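Local coordinates for protein acinetobacter secreted protease CpaA (PDB 6O38) that is a secreted zinc metalloprotease, probably exported by the type II secretion system and held here in complex with its chaperone CpaB, at residues A[251-259]-A[275-283]; A[342-350]-A[361-370]. All coordinates share one frame; numbering follows the deposited sequence.

Contact 1. Residues A[251-259]-A[275-283]. With SO4 (sulfate ion), chain P.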
ATOM      1  N   THR A 251       1.525   8.306 -26.982  1.00 32.47           N
ATOM      2  CA  THR A 251       0.235   8.758 -27.487  1.00 32.60           C
ATOM      3  C   THR A 251      -0.901   8.099 -26.713  1.00 32.60           C
ATOM      4  O   THR A 251      -0.819   6.926 -26.336  1.00 32.77           O
ATOM      5  CB  THR A 251       0.104   8.451 -28.980  1.00 33.48           C
ATOM      6  OG1 THR A 251       0.423   7.074 -29.219  1.00 34.39           O
ATOM      7  CG2 THR A 251       1.040   9.336 -29.791  1.00 33.48           C
ATOM      8  N   ASN A 252      -1.954   8.877 -26.459  1.00 32.12           N
ATOM      9  CA  ASN A 252      -3.139   8.505 -25.688  1.00 32.26           C
ATOM     10  C   ASN A 252      -2.840   8.304 -24.207  1.00 31.92           C
ATOM     11  O   ASN A 252      -3.746   7.929 -23.454  1.00 32.21           O
ATOM     12  CB  ASN A 252      -3.827   7.244 -26.234  1.00 33.07           C
ATOM     13  CG  ASN A 252      -4.095   7.326 -27.723  1.00 33.71           C
ATOM     14  OD1 ASN A 252      -4.531   8.359 -28.230  1.00 33.60           O
ATOM     15  ND2 ASN A 252      -3.831   6.235 -28.433  1.00 34.51           N
ATOM     16  N   VAL A 253      -1.608   8.538 -23.761  1.00 32.02           N
ATOM     17  CA  VAL A 253      -1.220   8.377 -22.366  1.00 31.79           C
ATOM     18  C   VAL A 253      -0.988   9.757 -21.767  1.00 31.80           C
ATOM     19  O   VAL A 253      -0.442  10.647 -22.429  1.00 31.82           O
ATOM     20  CB  VAL A 253       0.040   7.497 -22.233  1.00 31.47           C
ATOM     21  CG1 VAL A 253       0.373   7.249 -20.769  1.00 31.33           C
ATOM     22  CG2 VAL A 253      -0.149   6.183 -22.976  1.00 31.89           C
ATOM     23  N   ASN A 254      -1.402   9.932 -20.511  1.00 32.97           N
ATOM     24  CA  ASN A 254      -1.209  11.195 -19.798  1.00 33.42           C
ATOM     25  C   ASN A 254       0.186  11.241 -19.170  1.00 33.31           C
ATOM     26  O   ASN A 254       0.364  11.400 -17.962  1.00 33.82           O
ATOM     27  CB  ASN A 254      -2.296  11.377 -18.748  1.00 34.28           C
ATOM     28  CG  ASN A 254      -2.232  12.729 -18.067  1.00 35.11           C
ATOM     29  OD1 ASN A 254      -1.871  13.730 -18.685  1.00 35.21           O
ATOM     30  ND2 ASN A 254      -2.579  12.763 -16.786  1.00 35.99           N
ATOM     31  N   SER A 255       1.193  11.095 -20.031  1.00 33.35           N
ATOM     32  CA  SER A 255       2.581  11.117 -19.592  1.00 33.18           C
ATOM     33  C   SER A 255       3.521  11.235 -20.782  1.00 32.97           C
ATOM     34  O   SER A 255       3.352  10.539 -21.789  1.00 32.65           O
ATOM     35  CB  SER A 255       2.914   9.857 -18.787  1.00 32.89           C
ATOM     36  OG  SER A 255       4.294   9.803 -18.470  1.00 32.76           O
ATOM     37  N   GLN A 256       4.511  12.116 -20.675  1.00 32.31           N
ATOM     38  CA  GLN A 256       5.563  12.236 -21.672  1.00 32.37           C
ATOM     39  C   GLN A 256       6.830  11.501 -21.262  1.00 32.21           C
ATOM     40  O   GLN A 256       7.836  11.581 -21.972  1.00 32.45           O
ATOM     41  CB  GLN A 256       5.881  13.714 -21.928  1.00 33.15           C
ATOM     42  CG  GLN A 256       4.703  14.530 -22.434  1.00 33.66           C
ATOM     43  CD  GLN A 256       5.043  16.000 -22.607  1.00 34.84           C
ATOM     44  OE1 GLN A 256       4.449  16.866 -21.963  1.00 35.54           O
ATOM     45  NE2 GLN A 256       6.001  16.287 -23.481  1.00 34.89           N
ATOM     46  N   ALA A 257       6.798  10.786 -20.140  1.00 31.15           N
ATOM     47  CA  ALA A 257       7.982  10.150 -19.589  1.00 31.24           C
ATOM     48  C   ALA A 257       8.448   8.997 -20.478  1.00 31.14           C
ATOM     49  O   ALA A 257       7.757   8.560 -21.403  1.00 31.09           O
ATOM     50  CB  ALA A 257       7.706   9.651 -18.171  1.00 31.05           C
ATOM     51  N   THR A 258       9.644   8.497 -20.174  1.00 30.94           N
ATOM     52  CA  THR A 258      10.271   7.429 -20.948  1.00 31.41           C
ATOM     53  C   THR A 258       9.620   6.105 -20.572  1.00 31.12           C
ATOM     54  O   THR A 258       9.877   5.553 -19.501  1.00 31.04           O
ATOM     55  CB  THR A 258      11.773   7.397 -20.692  1.00 32.20           C
ATOM     56  OG1 THR A 258      12.343   8.670 -21.019  1.00 32.63           O
ATOM     57  CG2 THR A 258      12.434   6.319 -21.538  1.00 33.14           C
ATOM     58  N   LEU A 259       8.765   5.596 -21.453  1.00 31.51           N
ATOM     59  CA  LEU A 259       8.080   4.322 -21.232  1.00 31.40           C
ATOM     60  C   LEU A 259       8.789   3.193 -21.980  1.00 32.55           C
ATOM     61  O   LEU A 259       8.245   2.575 -22.894  1.00 33.37           O
ATOM     62  CB  LEU A 259       6.618   4.433 -21.654  1.00 31.07           C
ATOM     63  CG  LEU A 259       5.848   5.648 -21.137  1.00 30.36           C
ATOM     64  CD1 LEU A 259       4.426   5.652 -21.677  1.00 30.42           C
ATOM     65  CD2 LEU A 259       5.848   5.681 -19.617  1.00 29.98           C
ATOM     66  N   LYS A 275     -11.429  12.573 -18.593  1.00 42.39           N
ATOM     67  CA  LYS A 275     -10.222  13.190 -19.128  1.00 41.65           C
ATOM     68  C   LYS A 275      -9.869  12.698 -20.525  1.00 40.78           C
ATOM     69  O   LYS A 275      -9.213  13.423 -21.278  1.00 40.49           O
ATOM     70  CB  LYS A 275      -9.034  12.927 -18.195  1.00 41.68           C
ATOM     71  CG  LYS A 275      -9.160  13.568 -16.823  1.00 42.69           C
ATOM     72  CD  LYS A 275      -9.223  15.082 -16.912  1.00 43.19           C
ATOM     73  CE  LYS A 275      -9.302  15.701 -15.525  1.00 44.36           C
ATOM     74  NZ  LYS A 275      -8.869  17.125 -15.524  1.00 45.02           N
ATOM     75  N   GLY A 276     -10.287  11.486 -20.884  1.00 39.34           N
ATOM     76  CA  GLY A 276     -10.058  10.975 -22.221  1.00 38.83           C
ATOM     77  C   GLY A 276      -8.653  10.499 -22.517  1.00 38.22           C
ATOM     78  O   GLY A 276      -8.202  10.615 -23.661  1.00 38.07           O
ATOM     79  N   TYR A 277      -7.945   9.962 -21.526  1.00 36.05           N
ATOM     80  CA  TYR A 277      -6.617   9.416 -21.763  1.00 35.30           C
ATOM     81  C   TYR A 277      -6.356   8.265 -20.800  1.00 35.38           C
ATOM     82  O   TYR A 277      -7.122   8.020 -19.864  1.00 36.06           O
ATOM     83  CB  TYR A 277      -5.529  10.496 -21.643  1.00 34.79           C
ATOM     84  CG  TYR A 277      -5.577  11.356 -20.391  1.00 35.20           C
ATOM     85  CD1 TYR A 277      -5.646  10.789 -19.122  1.00 35.57           C
ATOM     86  CD2 TYR A 277      -5.520  12.740 -20.481  1.00 35.43           C
ATOM     87  CE1 TYR A 277      -5.679  11.575 -17.986  1.00 36.24           C
ATOM     88  CE2 TYR A 277      -5.549  13.534 -19.351  1.00 36.09           C
ATOM     89  CZ  TYR A 277      -5.627  12.947 -18.106  1.00 36.52           C
ATOM     90  OH  TYR A 277      -5.657  13.734 -16.979  1.00 37.43           O
ATOM     91  N   TRP A 278      -5.252   7.563 -21.041  1.00 33.84           N
ATOM     92  CA  TRP A 278      -4.783   6.512 -20.148  1.00 33.89           C
ATOM     93  C   TRP A 278      -3.887   7.131 -19.082  1.00 33.59           C
ATOM     94  O   TRP A 278      -2.892   7.789 -19.407  1.00 33.09           O
ATOM     95  CB  TRP A 278      -4.020   5.435 -20.919  1.00 33.62           C
ATOM     96  CG  TRP A 278      -4.865   4.634 -21.863  1.00 34.35           C
ATOM     97  CD1 TRP A 278      -5.091   4.894 -23.182  1.00 34.49           C
ATOM     98  CD2 TRP A 278      -5.588   3.435 -21.560  1.00 35.28           C
ATOM     99  NE1 TRP A 278      -5.912   3.933 -23.721  1.00 35.54           N
ATOM    100  CE2 TRP A 278      -6.232   3.026 -22.745  1.00 36.05           C
ATOM    101  CE3 TRP A 278      -5.755   2.669 -20.403  1.00 35.76           C
ATOM    102  CZ2 TRP A 278      -7.031   1.886 -22.805  1.00 37.26           C
ATOM    103  CZ3 TRP A 278      -6.547   1.538 -20.465  1.00 37.00           C
ATOM    104  CH2 TRP A 278      -7.176   1.158 -21.657  1.00 37.75           C
ATOM    105  N   GLN A 279      -4.244   6.931 -17.818  1.00 34.40           N
ATOM    106  CA  GLN A 279      -3.426   7.383 -16.701  1.00 34.39           C
ATOM    107  C   GLN A 279      -2.375   6.328 -16.381  1.00 33.98           C
ATOM    108  O   GLN A 279      -2.685   5.135 -16.319  1.00 34.31           O
ATOM    109  CB  GLN A 279      -4.294   7.662 -15.474  1.00 35.63           C
ATOM    110  CG  GLN A 279      -3.515   8.106 -14.242  1.00 36.13           C
ATOM    111  CD  GLN A 279      -3.099   9.564 -14.305  1.00 36.25           C
ATOM    112  OE1 GLN A 279      -3.399  10.269 -15.269  1.00 35.93           O
ATOM    113  NE2 GLN A 279      -2.403  10.024 -13.271  1.00 36.86           N
ATOM    114  N   LEU A 280      -1.133   6.768 -16.189  1.00 34.76           N
ATOM    115  CA  LEU A 280      -0.049   5.865 -15.816  1.00 34.34           C
ATOM    116  C   LEU A 280      -0.067   5.678 -14.304  1.00 35.10           C
ATOM    117  O   LEU A 280       0.227   6.612 -13.551  1.00 35.54           O
ATOM    118  CB  LEU A 280       1.294   6.414 -16.289  1.00 33.49           C
ATOM    119  CG  LEU A 280       2.534   5.632 -15.852  1.00 33.12           C
ATOM    120  CD1 LEU A 280       2.533   4.238 -16.459  1.00 33.01           C
ATOM    121  CD2 LEU A 280       3.805   6.382 -16.223  1.00 32.68           C
ATOM    122  N   ILE A 281      -0.414   4.472 -13.856  1.00 35.02           N
ATOM    123  CA  ILE A 281      -0.566   4.191 -12.431  1.00 35.86           C
ATOM    124  C   ILE A 281       0.521   3.278 -11.882  1.00 35.27           C
ATOM    125  O   ILE A 281       0.606   3.119 -10.653  1.00 35.78           O
ATOM    126  CB  ILE A 281      -1.957   3.597 -12.119  1.00 37.06           C
ATOM    127  CG1 ILE A 281      -2.157   2.280 -12.871  1.00 36.91           C
ATOM    128  CG2 ILE A 281      -3.051   4.591 -12.475  1.00 37.62           C
ATOM    129  CD1 ILE A 281      -3.499   1.632 -12.613  1.00 38.28           C
ATOM    130  N   SER A 282       1.350   2.678 -12.734  1.00 38.48           N
ATOM    131  CA  SER A 282       2.428   1.819 -12.261  1.00 37.93           C
ATOM    132  C   SER A 282       3.506   1.753 -13.331  1.00 37.05           C
ATOM    133  O   SER A 282       3.205   1.496 -14.500  1.00 36.92           O
ATOM    134  CB  SER A 282       1.909   0.414 -11.930  1.00 38.57           C
ATOM    135  OG  SER A 282       2.976  -0.478 -11.655  1.00 38.30           O
ATOM    136  N   SER A 283       4.754   1.976 -12.927  1.00 36.40           N
ATOM    137  CA  SER A 283       5.884   1.988 -13.844  1.00 35.97           C
ATOM    138  C   SER A 283       7.141   1.607 -13.075  1.00 36.04           C
ATOM    139  O   SER A 283       7.207   1.823 -11.860  1.00 36.28           O
ATOM    140  CB  SER A 283       6.057   3.366 -14.499  1.00 35.69           C
ATOM    141  OG  SER A 283       6.157   4.387 -13.523  1.00 35.84           O
TER
HETATM  142  S   SO4 P 604      -5.583  16.782 -16.108  0.52 45.16           S
HETATM  143  O1  SO4 P 604      -6.354  18.008 -15.932  0.52 45.16           O
HETATM  144  O2  SO4 P 604      -4.185  17.116 -16.371  0.52 45.16           O
HETATM  145  O3  SO4 P 604      -5.671  15.974 -14.896  0.52 45.16           O
HETATM  146  O4  SO4 P 604      -6.120  16.026 -17.236  0.52 45.16           O
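Asn254 lays its side chain flat over the ring of Tyr277. Its CB sits 3.4 Å from the Tyr277 ring centroid, almost on the ring normal, which makes a CH-pi contact, and the amide plane continues across the ring toward the phenol end, tilted by only 15°. The extended first torsion, with CG anti to the backbone N (chi1 -174°), carries the amide out along the ring to Gln279. There Asn254 ND2 donates to Gln279 OE1 at 3.0 Å, a nearly straight bond that lies in the amide plane of Asn254 and falls on a lone pair of the acceptor. Bond and stack together fix the rotation of the Asn254 amide. The backbones are joined just behind it: Trp278 N donates to Asn252 O (2.9 Å), and Asn254 N returns a bond to Trp278 O (2.8 Å). Further along, Leu259 CD2 meets Leu280 CD2 at 4.0 Å.

On the other face of the Tyr277 ring lies Lys275 CB, while Lys275 NZ donates to O1 of a sulfate, probably from the crystallisation liquor, at 2.7 Å. Trp278 NE1 reaches Pro227 O, and Asn252 ND2 reaches Leu226 O, so both side chains also tie to a neighbouring loop. The pairing of Val253 with Trp278 is a single beta bridge, by which a connecting loop is laid against a strand of a StcE-type beta-sandwich domain.

Contact 2. Residues A[342-350]-A[361-370]; sequences YINAANGLS and FIYTAQGWTV
Leu349 is the main bump of this contact in a StcE-type beta-sandwich domain, between the end of strand 341-344 with the turn after it and the beta-hairpin of strands 358-364 and 367-381. It pushes into a hollow lined by Phe361, Trp368 and Val370. Its two methyls split the job: CD2 comes within 4.0 Å of Phe361 CD2 and also rests near the CB of Trp368, while Leu349 CD1 leans on Val370 CG2. A first torsion of 175° swings this branched end away from the leucine's own backbone N and points it at the hairpin. Ile343 supplies a second knob, its CG2 set 4.0 Å from Phe361 CZ, so the far end of that ring meets isoleucine and its CD2 side meets leucine. Nearer the turn, Ala345 CB fits against Trp368 CB at 3.9 Å, a small methyl beside the root of a large side chain. Outside the pair, Ile333 touches both Ile343 and Phe361, and the indole NE1 of Trp368 bonds to Pro322 O.

At the solvent side a water accepts from both Asn347 N and Trp368 N. Asn347 OD1 accepts from Leu349 N to form an Asx turn, which leaves the amide nitrogen directed at the hairpin. Asn347 ND2 then grips two carbonyls there, both in its amide plane: Trp368 O at 2.8 Å and, less tightly, Gln366 O at 3.3 Å.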
ATOM      1  N   TYR A 342      27.749  17.059  -4.979  1.00 39.86           N
ATOM      2  CA  TYR A 342      27.227  18.094  -5.857  1.00 40.26           C
ATOM      3  C   TYR A 342      26.440  17.474  -7.004  1.00 38.82           C
ATOM      4  O   TYR A 342      26.810  16.424  -7.538  1.00 37.83           O
ATOM      5  CB  TYR A 342      28.365  18.959  -6.398  1.00 40.92           C
ATOM      6  CG  TYR A 342      29.074  19.753  -5.326  1.00 42.57           C
ATOM      7  CD1 TYR A 342      28.504  20.905  -4.797  1.00 43.96           C
ATOM      8  CD2 TYR A 342      30.309  19.349  -4.837  1.00 42.79           C
ATOM      9  CE1 TYR A 342      29.145  21.634  -3.814  1.00 45.50           C
ATOM     10  CE2 TYR A 342      30.959  20.073  -3.853  1.00 44.21           C
ATOM     11  CZ  TYR A 342      30.372  21.213  -3.346  1.00 45.57           C
ATOM     12  OH  TYR A 342      31.014  21.938  -2.367  1.00 47.14           O
ATOM     13  N   ILE A 343      25.343  18.130  -7.377  1.00 39.19           N
ATOM     14  CA  ILE A 343      24.461  17.671  -8.441  1.00 37.75           C
ATOM     15  C   ILE A 343      24.458  18.727  -9.535  1.00 37.50           C
ATOM     16  O   ILE A 343      24.274  19.917  -9.253  1.00 38.28           O
ATOM     17  CB  ILE A 343      23.031  17.420  -7.926  1.00 37.50           C
ATOM     18  CG1 ILE A 343      23.048  16.466  -6.730  1.00 37.92           C
ATOM     19  CG2 ILE A 343      22.154  16.864  -9.039  1.00 36.01           C
ATOM     20  CD1 ILE A 343      23.612  15.104  -7.044  1.00 36.67           C
ATOM     21  N   ASN A 344      24.662  18.295 -10.777  1.00 38.14           N
ATOM     22  CA  ASN A 344      24.745  19.206 -11.907  1.00 38.01           C
ATOM     23  C   ASN A 344      23.886  18.695 -13.056  1.00 36.69           C
ATOM     24  O   ASN A 344      23.574  17.505 -13.150  1.00 36.00           O
ATOM     25  CB  ASN A 344      26.194  19.390 -12.379  1.00 38.54           C
ATOM     26  CG  ASN A 344      27.072  20.031 -11.323  1.00 40.29           C
ATOM     27  OD1 ASN A 344      26.994  21.237 -11.084  1.00 41.46           O
ATOM     28  ND2 ASN A 344      27.914  19.227 -10.685  1.00 40.77           N
ATOM     29  N   ALA A 345      23.511  19.622 -13.934  1.00 33.89           N
ATOM     30  CA  ALA A 345      22.742  19.309 -15.129  1.00 32.98           C
ATOM     31  C   ALA A 345      23.255  20.161 -16.280  1.00 33.16           C
ATOM     32  O   ALA A 345      23.962  21.151 -16.079  1.00 33.96           O
ATOM     33  CB  ALA A 345      21.241  19.538 -14.917  1.00 32.53           C
ATOM     34  N   ALA A 346      22.887  19.760 -17.500  1.00 32.19           N
ATOM     35  CA  ALA A 346      23.371  20.457 -18.688  1.00 32.37           C
ATOM     36  C   ALA A 346      22.886  21.901 -18.740  1.00 33.19           C
ATOM     37  O   ALA A 346      23.592  22.772 -19.262  1.00 33.80           O
ATOM     38  CB  ALA A 346      22.939  19.708 -19.949  1.00 31.44           C
ATOM     39  N   ASN A 347      21.699  22.182 -18.203  1.00 31.74           N
ATOM     40  CA  ASN A 347      21.143  23.528 -18.242  1.00 32.78           C
ATOM     41  C   ASN A 347      21.785  24.470 -17.229  1.00 34.26           C
ATOM     42  O   ASN A 347      21.309  25.598 -17.067  1.00 35.59           O
ATOM     43  CB  ASN A 347      19.627  23.485 -18.019  1.00 32.54           C
ATOM     44  CG  ASN A 347      19.241  22.839 -16.697  1.00 32.38           C
ATOM     45  OD1 ASN A 347      20.086  22.580 -15.841  1.00 32.63           O
ATOM     46  ND2 ASN A 347      17.949  22.583 -16.525  1.00 31.93           N
ATOM     47  N   GLY A 348      22.840  24.035 -16.545  1.00 32.15           N
ATOM     48  CA  GLY A 348      23.518  24.864 -15.575  1.00 33.22           C
ATOM     49  C   GLY A 348      23.058  24.692 -14.145  1.00 33.44           C
ATOM     50  O   GLY A 348      23.633  25.326 -13.250  1.00 34.44           O
ATOM     51  N   LEU A 349      22.031  23.879 -13.901  1.00 35.04           N
ATOM     52  CA  LEU A 349      21.609  23.594 -12.536  1.00 35.29           C
ATOM     53  C   LEU A 349      22.777  23.036 -11.736  1.00 35.56           C
ATOM     54  O   LEU A 349      23.442  22.088 -12.163  1.00 34.75           O
ATOM     55  CB  LEU A 349      20.439  22.609 -12.538  1.00 33.99           C
ATOM     56  CG  LEU A 349      19.939  22.116 -11.177  1.00 34.02           C
ATOM     57  CD1 LEU A 349      19.447  23.278 -10.327  1.00 35.40           C
ATOM     58  CD2 LEU A 349      18.841  21.078 -11.355  1.00 32.64           C
ATOM     59  N   SER A 350      23.027  23.630 -10.573  1.00 36.91           N
ATOM     60  CA  SER A 350      24.176  23.262  -9.753  1.00 37.54           C
ATOM     61  C   SER A 350      23.781  23.404  -8.293  1.00 38.46           C
ATOM     62  O   SER A 350      23.468  24.509  -7.837  1.00 39.58           O
ATOM     63  CB  SER A 350      25.388  24.137 -10.076  1.00 38.65           C
ATOM     64  OG  SER A 350      26.408  23.982  -9.106  1.00 39.91           O
ATOM     65  N   PHE A 361      14.394  15.499  -8.592  1.00 31.82           N
ATOM     66  CA  PHE A 361      14.487  16.390  -9.736  1.00 31.99           C
ATOM     67  C   PHE A 361      13.583  15.863 -10.840  1.00 30.85           C
ATOM     68  O   PHE A 361      13.402  14.651 -10.988  1.00 29.96           O
ATOM     69  CB  PHE A 361      15.933  16.510 -10.243  1.00 32.51           C
ATOM     70  CG  PHE A 361      16.915  16.933  -9.184  1.00 33.68           C
ATOM     71  CD1 PHE A 361      17.543  15.992  -8.382  1.00 33.98           C
ATOM     72  CD2 PHE A 361      17.209  18.272  -8.989  1.00 34.61           C
ATOM     73  CE1 PHE A 361      18.446  16.380  -7.408  1.00 35.17           C
ATOM     74  CE2 PHE A 361      18.110  18.666  -8.016  1.00 35.73           C
ATOM     75  CZ  PHE A 361      18.729  17.718  -7.226  1.00 36.01           C
ATOM     76  N   ILE A 362      13.012  16.781 -11.614  1.00 31.82           N
ATOM     77  CA  ILE A 362      12.101  16.430 -12.695  1.00 30.92           C
ATOM     78  C   ILE A 362      12.573  17.118 -13.969  1.00 31.14           C
ATOM     79  O   ILE A 362      13.061  18.254 -13.932  1.00 32.16           O
ATOM     80  CB  ILE A 362      10.639  16.807 -12.360  1.00 31.09           C
ATOM     81  CG1 ILE A 362       9.681  16.259 -13.421  1.00 30.14           C
ATOM     82  CG2 ILE A 362      10.480  18.316 -12.207  1.00 32.48           C
ATOM     83  CD1 ILE A 362       8.218  16.417 -13.061  1.00 30.33           C
ATOM     84  N   TYR A 363      12.446  16.418 -15.092  1.00 31.02           N
ATOM     85  CA  TYR A 363      12.907  16.922 -16.376  1.00 31.15           C
ATOM     86  C   TYR A 363      11.796  17.702 -17.066  1.00 31.31           C
ATOM     87  O   TYR A 363      10.639  17.271 -17.093  1.00 30.67           O
ATOM     88  CB  TYR A 363      13.374  15.766 -17.263  1.00 30.46           C
ATOM     89  CG  TYR A 363      14.176  16.195 -18.470  1.00 30.82           C
ATOM     90  CD1 TYR A 363      15.489  16.625 -18.334  1.00 31.56           C
ATOM     91  CD2 TYR A 363      13.627  16.155 -19.744  1.00 30.38           C
ATOM     92  CE1 TYR A 363      16.231  17.015 -19.432  1.00 31.72           C
ATOM     93  CE2 TYR A 363      14.362  16.542 -20.850  1.00 30.70           C
ATOM     94  CZ  TYR A 363      15.664  16.970 -20.688  1.00 31.35           C
ATOM     95  OH  TYR A 363      16.402  17.357 -21.782  1.00 31.66           O
ATOM     96  N   THR A 364      12.156  18.854 -17.620  1.00 31.51           N
ATOM     97  CA  THR A 364      11.237  19.719 -18.347  1.00 31.84           C
ATOM     98  C   THR A 364      11.785  19.970 -19.750  1.00 31.73           C
ATOM     99  O   THR A 364      12.856  19.484 -20.121  1.00 31.49           O
ATOM    100  CB  THR A 364      11.019  21.043 -17.607  1.00 33.39           C
ATOM    101  OG1 THR A 364      12.224  21.819 -17.643  1.00 34.44           O
ATOM    102  CG2 THR A 364      10.628  20.791 -16.160  1.00 33.72           C
ATOM    103  N   ALA A 365      11.027  20.739 -20.535  1.00 33.59           N
ATOM    104  CA  ALA A 365      11.465  21.087 -21.882  1.00 33.61           C
ATOM    105  C   ALA A 365      12.769  21.874 -21.884  1.00 34.67           C
ATOM    106  O   ALA A 365      13.482  21.871 -22.895  1.00 34.57           O
ATOM    107  CB  ALA A 365      10.375  21.885 -22.600  1.00 33.77           C
ATOM    108  N   GLN A 366      13.097  22.546 -20.781  1.00 32.80           N
ATOM    109  CA  GLN A 366      14.314  23.340 -20.674  1.00 33.83           C
ATOM    110  C   GLN A 366      15.310  22.737 -19.685  1.00 33.75           C
ATOM    111  O   GLN A 366      16.114  23.457 -19.087  1.00 34.84           O
ATOM    112  CB  GLN A 366      13.974  24.781 -20.298  1.00 35.62           C
ATOM    113  CG  GLN A 366      13.359  25.571 -21.445  1.00 35.86           C
ATOM    114  CD  GLN A 366      12.470  26.704 -20.978  1.00 37.40           C
ATOM    115  OE1 GLN A 366      11.994  26.710 -19.843  1.00 38.39           O
ATOM    116  NE2 GLN A 366      12.241  27.674 -21.856  1.00 37.84           N
ATOM    117  N   GLY A 367      15.266  21.424 -19.504  1.00 32.47           N
ATOM    118  CA  GLY A 367      16.258  20.710 -18.726  1.00 32.29           C
ATOM    119  C   GLY A 367      15.734  20.278 -17.367  1.00 32.22           C
ATOM    120  O   GLY A 367      14.543  20.376 -17.056  1.00 32.06           O
ATOM    121  N   TRP A 368      16.664  19.790 -16.549  1.00 32.07           N
ATOM    122  CA  TRP A 368      16.324  19.293 -15.225  1.00 31.96           C
ATOM    123  C   TRP A 368      15.938  20.439 -14.297  1.00 33.07           C
ATOM    124  O   TRP A 368      16.419  21.568 -14.428  1.00 34.18           O
ATOM    125  CB  TRP A 368      17.492  18.504 -14.636  1.00 31.95           C
ATOM    126  CG  TRP A 368      17.658  17.155 -15.262  1.00 31.13           C
ATOM    127  CD1 TRP A 368      18.606  16.781 -16.166  1.00 31.14           C
ATOM    128  CD2 TRP A 368      16.840  16.002 -15.036  1.00 30.42           C
ATOM    129  NE1 TRP A 368      18.433  15.463 -16.515  1.00 30.66           N
ATOM    130  CE2 TRP A 368      17.355  14.963 -15.834  1.00 30.22           C
ATOM    131  CE3 TRP A 368      15.724  15.748 -14.233  1.00 30.01           C
ATOM    132  CZ2 TRP A 368      16.792  13.688 -15.854  1.00 29.75           C
ATOM    133  CZ3 TRP A 368      15.167  14.483 -14.254  1.00 29.19           C
ATOM    134  CH2 TRP A 368      15.701  13.469 -15.060  1.00 29.07           C
ATOM    135  N   THR A 369      15.064  20.132 -13.341  1.00 32.13           N
ATOM    136  CA  THR A 369      14.425  21.140 -12.511  1.00 33.43           C
ATOM    137  C   THR A 369      14.238  20.600 -11.100  1.00 33.41           C
ATOM    138  O   THR A 369      13.923  19.420 -10.917  1.00 32.33           O
ATOM    139  CB  THR A 369      13.077  21.560 -13.128  1.00 33.55           C
ATOM    140  OG1 THR A 369      13.286  22.641 -14.046  1.00 34.65           O
ATOM    141  CG2 THR A 369      12.073  21.983 -12.067  1.00 34.38           C
ATOM    142  N   VAL A 370      14.455  21.468 -10.108  1.00 33.43           N
ATOM    143  CA  VAL A 370      14.236  21.091  -8.716  1.00 33.63           C
ATOM    144  C   VAL A 370      12.769  20.741  -8.511  1.00 33.37           C
ATOM    145  O   VAL A 370      11.870  21.483  -8.930  1.00 34.16           O
ATOM    146  CB  VAL A 370      14.679  22.230  -7.784  1.00 35.25           C
ATOM    147  CG1 VAL A 370      14.075  22.059  -6.398  1.00 35.58           C
ATOM    148  CG2 VAL A 370      16.197  22.293  -7.707  1.00 35.45           C
TER
HETATM  149  O   HOH W   1      19.402  19.968 -18.160  1.00 26.76           O

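Coming from the N terminus, the chain leaves strand 246-248, enters the loop of contact 1, passes through strands 260-261 and 266-272, and turns back into strand 277-288, where contact 1 closes. It then runs on through strands 305-310, 318-320 and 330-335 before contact 2 opens at the end of strand 341-344; that contact closes on the hairpin of strands 358-364 and 367-381. The two loops therefore follow in series, neither nested nor crossed, in successive StcE-type beta-sandwich domains. The centres of contacts 1 and 2 lie about 23 Å apart, and the two do not touch. Contact 1 ties the loop between strands 246-248 and 260-261 to strand 277-288, whereas contact 2 brings a turn of a small three-stranded sheet against a hairpin.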